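Local atomic coordinates of dTDP-glucose 4,6-dehydratase (Klebsiella pneumoniae, PDB entry 5U4Q), a protein that binds NAD in a Rossmann-type domain and probably catalyses the dehydration of dTDP-glucose to dTDP-4-dehydro-6-deoxy-glucose. Residues G13-G16 with F17-Q21. Residues are numbered along the deposited sequence; the frame is centred on the assembly and turned at random.
With NAD (nicotinamide-adenine-dinucleotide), chain C.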
ATOM      1  N   GLY A  13       8.135  20.444  -8.648  1.00 12.44           N
ATOM      2  CA  GLY A  13       7.787  19.537  -9.731  1.00 12.30           C
ATOM      3  C   GLY A  13       6.742  20.125 -10.634  1.00 12.19           C
ATOM      4  O   GLY A  13       6.259  21.201 -10.424  1.00 13.25           O
ATOM      5  N   PHE A  14       6.392  19.377 -11.679  1.00 12.58           N
ATOM      6  CA  PHE A  14       5.462  19.834 -12.697  1.00 12.38           C
ATOM      7  C   PHE A  14       4.105  20.258 -12.182  1.00 12.05           C
ATOM      8  O   PHE A  14       3.725  21.418 -12.263  1.00 12.58           O
ATOM      9  CB  PHE A  14       5.332  18.723 -13.758  1.00 13.11           C
ATOM     10  CG  PHE A  14       4.303  18.964 -14.844  1.00 13.16           C
ATOM     11  CD1 PHE A  14       4.006  20.214 -15.333  1.00 12.83           C
ATOM     12  CD2 PHE A  14       3.720  17.857 -15.474  1.00 13.82           C
ATOM     13  CE1 PHE A  14       3.097  20.380 -16.377  1.00 12.93           C
ATOM     14  CE2 PHE A  14       2.820  18.013 -16.508  1.00 13.64           C
ATOM     15  CZ  PHE A  14       2.505  19.269 -16.957  1.00 12.95           C
ATOM     16  N   ILE A  15       3.355  19.306 -11.649  1.00 11.58           N
ATOM     17  CA  ILE A  15       2.002  19.609 -11.227  1.00 12.36           C
ATOM     18  C   ILE A  15       2.024  20.544 -10.003  1.00 12.37           C
ATOM     19  O   ILE A  15       1.285  21.513  -9.970  1.00 13.15           O
ATOM     20  CB  ILE A  15       1.183  18.320 -10.984  1.00 13.14           C
ATOM     21  CG1 ILE A  15       1.155  17.499 -12.277  1.00 13.45           C
ATOM     22  CG2 ILE A  15      -0.225  18.658 -10.532  1.00 13.15           C
ATOM     23  CD1 ILE A  15       0.423  16.195 -12.144  1.00 13.85           C
ATOM     24  N   GLY A  16       2.871  20.244  -9.016  1.00 12.47           N
ATOM     25  CA  GLY A  16       2.947  21.076  -7.799  1.00 12.73           C
ATOM     26  C   GLY A  16       3.271  22.518  -8.067  1.00 13.01           C
ATOM     27  O   GLY A  16       2.688  23.419  -7.439  1.00 12.72           O
ATOM     28  N   PHE A  17       4.178  22.767  -9.009  1.00 12.45           N
ATOM     29  CA  PHE A  17       4.499  24.150  -9.371  1.00 12.75           C
ATOM     30  C   PHE A  17       3.223  24.868  -9.831  1.00 12.71           C
ATOM     31  O   PHE A  17       2.883  25.964  -9.369  1.00 13.07           O
ATOM     32  CB  PHE A  17       5.549  24.207 -10.486  1.00 12.83           C
ATOM     33  CG  PHE A  17       5.530  25.487 -11.245  1.00 13.55           C
ATOM     34  CD1 PHE A  17       5.938  26.679 -10.646  1.00 15.04           C
ATOM     35  CD2 PHE A  17       5.082  25.532 -12.552  1.00 14.73           C
ATOM     36  CE1 PHE A  17       5.891  27.865 -11.339  1.00 15.99           C
ATOM     37  CE2 PHE A  17       5.047  26.719 -13.250  1.00 15.67           C
ATOM     38  CZ  PHE A  17       5.446  27.892 -12.638  1.00 15.99           C
ATOM     39  N   HIS A  18       2.505  24.265 -10.778  1.00 12.55           N
ATOM     40  CA  HIS A  18       1.306  24.885 -11.282  1.00 13.32           C
ATOM     41  C   HIS A  18       0.214  25.103 -10.249  1.00 13.60           C
ATOM     42  O   HIS A  18      -0.462  26.144 -10.274  1.00 14.70           O
ATOM     43  CB  HIS A  18       0.748  24.094 -12.484  1.00 13.55           C
ATOM     44  CG  HIS A  18       1.539  24.248 -13.737  1.00 13.81           C
ATOM     45  ND1 HIS A  18       1.278  25.223 -14.678  1.00 15.50           N
ATOM     46  CD2 HIS A  18       2.568  23.516 -14.223  1.00 12.66           C
ATOM     47  CE1 HIS A  18       2.112  25.069 -15.695  1.00 14.34           C
ATOM     48  NE2 HIS A  18       2.909  24.053 -15.442  1.00 14.09           N
ATOM     49  N   ILE A  19       0.061  24.156  -9.327  1.00 12.74           N
ATOM     50  CA  ILE A  19      -0.937  24.296  -8.279  1.00 13.18           C
ATOM     51  C   ILE A  19      -0.512  25.438  -7.346  1.00 12.26           C
ATOM     52  O   ILE A  19      -1.313  26.312  -7.041  1.00 12.92           O
ATOM     53  CB  ILE A  19      -1.140  22.984  -7.483  1.00 14.38           C
ATOM     54  CG1 ILE A  19      -1.673  21.868  -8.401  1.00 15.88           C
ATOM     55  CG2 ILE A  19      -2.080  23.207  -6.295  1.00 14.85           C
ATOM     56  CD1 ILE A  19      -2.956  22.167  -9.065  1.00 16.45           C
ATOM     57  N   ALA A  20       0.756  25.443  -6.940  1.00 12.00           N
ATOM     58  CA  ALA A  20       1.227  26.531  -6.051  1.00 12.40           C
ATOM     59  C   ALA A  20       1.051  27.896  -6.722  1.00 13.83           C
ATOM     60  O   ALA A  20       0.589  28.857  -6.103  1.00 13.71           O
ATOM     61  CB  ALA A  20       2.667  26.314  -5.706  1.00 12.93           C
ATOM     62  N   GLN A  21       1.419  27.995  -8.001  1.00 13.58           N
ATOM     63  CA  GLN A  21       1.306  29.267  -8.714  1.00 14.02           C
ATOM     64  C   GLN A  21      -0.162  29.768  -8.745  1.00 14.57           C
ATOM     65  O   GLN A  21      -0.443  30.950  -8.518  1.00 14.07           O
ATOM     66  CB  GLN A  21       1.853  29.101 -10.139  1.00 15.85           C
ATOM     67  CG  GLN A  21       1.794  30.350 -10.993  1.00 18.52           C
ATOM     68  CD  GLN A  21       2.343  30.078 -12.371  1.00 20.69           C
ATOM     69  OE1 GLN A  21       1.794  29.235 -13.142  1.00 24.46           O
ATOM     70  NE2 GLN A  21       3.418  30.749 -12.698  1.00 20.17           N
TER
HETATM   71  PA  NAD C 401       7.406  15.575 -10.754  1.00 17.91           P
HETATM   72  O1A NAD C 401       7.622  16.668 -11.728  1.00 16.08           O
HETATM   73  O2A NAD C 401       8.438  14.480 -10.577  1.00 17.99           O
HETATM   74  O5B NAD C 401       7.088  16.263  -9.325  1.00 17.16           O
HETATM   75  C5B NAD C 401       7.155  15.592  -8.074  1.00 16.57           C
HETATM   76  C4B NAD C 401       8.085  16.381  -7.167  1.00 16.61           C
HETATM   77  O4B NAD C 401       8.148  15.613  -5.951  1.00 16.29           O
HETATM   78  C3B NAD C 401       9.499  16.520  -7.713  1.00 16.36           C
HETATM   79  O3B NAD C 401       9.920  17.875  -7.934  1.00 17.59           O
HETATM   80  C2B NAD C 401      10.338  15.784  -6.668  1.00 16.36           C
HETATM   81  O2B NAD C 401      11.616  16.405  -6.425  1.00 17.62           O
HETATM   82  C1B NAD C 401       9.448  15.729  -5.429  1.00 16.37           C
HETATM   83  N9A NAD C 401       9.744  14.592  -4.541  1.00 16.30           N
HETATM   84  C8A NAD C 401       9.853  13.290  -4.892  1.00 16.67           C
HETATM   85  N7A NAD C 401      10.157  12.545  -3.827  1.00 18.80           N
HETATM   86  C5A NAD C 401      10.225  13.370  -2.770  1.00 15.92           C
HETATM   87  C6A NAD C 401      10.553  13.213  -1.338  1.00 16.15           C
HETATM   88  N6A NAD C 401      10.831  12.032  -0.806  1.00 19.08           N
HETATM   89  N1A NAD C 401      10.536  14.325  -0.602  1.00 16.71           N
HETATM   90  C2A NAD C 401      10.269  15.542  -1.098  1.00 16.58           C
HETATM   91  N3A NAD C 401       9.991  15.765  -2.399  1.00 16.60           N
HETATM   92  C4A NAD C 401       9.964  14.705  -3.250  1.00 16.64           C
HETATM   93  O3  NAD C 401       6.045  14.766 -11.062  1.00 17.61           O
HETATM   94  PN  NAD C 401       4.557  15.330 -11.304  1.00 17.13           P
HETATM   95  O1N NAD C 401       4.427  16.764 -10.997  1.00 16.23           O
HETATM   96  O2N NAD C 401       4.158  14.736 -12.654  1.00 20.10           O
HETATM   97  O5D NAD C 401       3.801  14.464 -10.199  1.00 21.16           O
HETATM   98  C5D NAD C 401       3.003  14.989  -9.143  1.00 18.28           C
HETATM   99  C4D NAD C 401       2.194  13.826  -8.595  1.00 17.32           C
HETATM  100  O4D NAD C 401       1.195  13.431  -9.563  1.00 18.57           O
HETATM  101  C3D NAD C 401       2.939  12.546  -8.234  1.00 17.87           C
HETATM  102  O3D NAD C 401       2.370  12.034  -7.027  1.00 18.04           O
HETATM  103  C2D NAD C 401       2.619  11.582  -9.352  1.00 18.27           C
HETATM  104  O2D NAD C 401       2.619  10.200  -8.936  1.00 22.06           O
HETATM  105  C1D NAD C 401       1.235  12.025  -9.781  1.00 18.44           C
HETATM  106  N1N NAD C 401       0.965  11.744 -11.204  1.00 19.57           N
HETATM  107  C2N NAD C 401       1.414  12.531 -12.209  1.00 19.57           C
HETATM  108  C3N NAD C 401       1.134  12.234 -13.554  1.00 20.79           C
HETATM  109  C7N NAD C 401       1.609  13.075 -14.746  1.00 23.23           C
HETATM  110  O7N NAD C 401       1.172  12.825 -15.880  1.00 24.20           O
HETATM  111  N7N NAD C 401       2.519  14.057 -14.638  1.00 22.97           N
HETATM  112  C4N NAD C 401       0.417  11.095 -13.845  1.00 19.67           C
HETATM  113  C5N NAD C 401      -0.026  10.289 -12.806  1.00 20.64           C
HETATM  114  C6N NAD C 401       0.274  10.612 -11.487  1.00 19.86           C
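Phe-14 and His-18, one helical turn apart, set their rings obliquely, planes at 81°, and the phenylalanine illustrates how the first turn of a dinucleotide-binding helix serves cofactor and protein at once. Its CB sits by the diphosphate, 3.5 Å from O1N of NAD. With CG anti to the backbone N (chi1 175°), the ring projects outward from the helix, and its CD1-CE1 side comes up against His-18. Ring atom CD1 comes 3.8 Å from CD2 of His-18, and CE1 lies equally near that carbon and NE2, while on the other flank CD2 of Phe-14 approaches the carboxamide nitrogen N7N of NAD, which stands at the ring edge. His-18 is held in turn: Phe-14 O meets its ring edge in plane, 3.1 Å from CD2, Phe-17 CD2 lies above one face, toward its rim, and NE2 is hydrogen-bonded to Pro-187 O. Farther round, Ile-15 CG2 packs on Ile-19 CG1 at 4.1 Å, and Ile-15 CD1 reaches the nicotinamide ring.

Backbone amides meet the diphosphate here. Opening the helix, they have no carbonyl one turn earlier to bond. Phe-14 N reaches O1A at 3.0 Å and Ile-15 N reaches O1N at 2.8 Å, both almost straight, one oxygen from each phosphate. Aided probably by the helix dipole, this is the diphosphate grip of the glycine-rich GxxGxxG motif in the first beta-alpha-beta unit of a Rossmann fold.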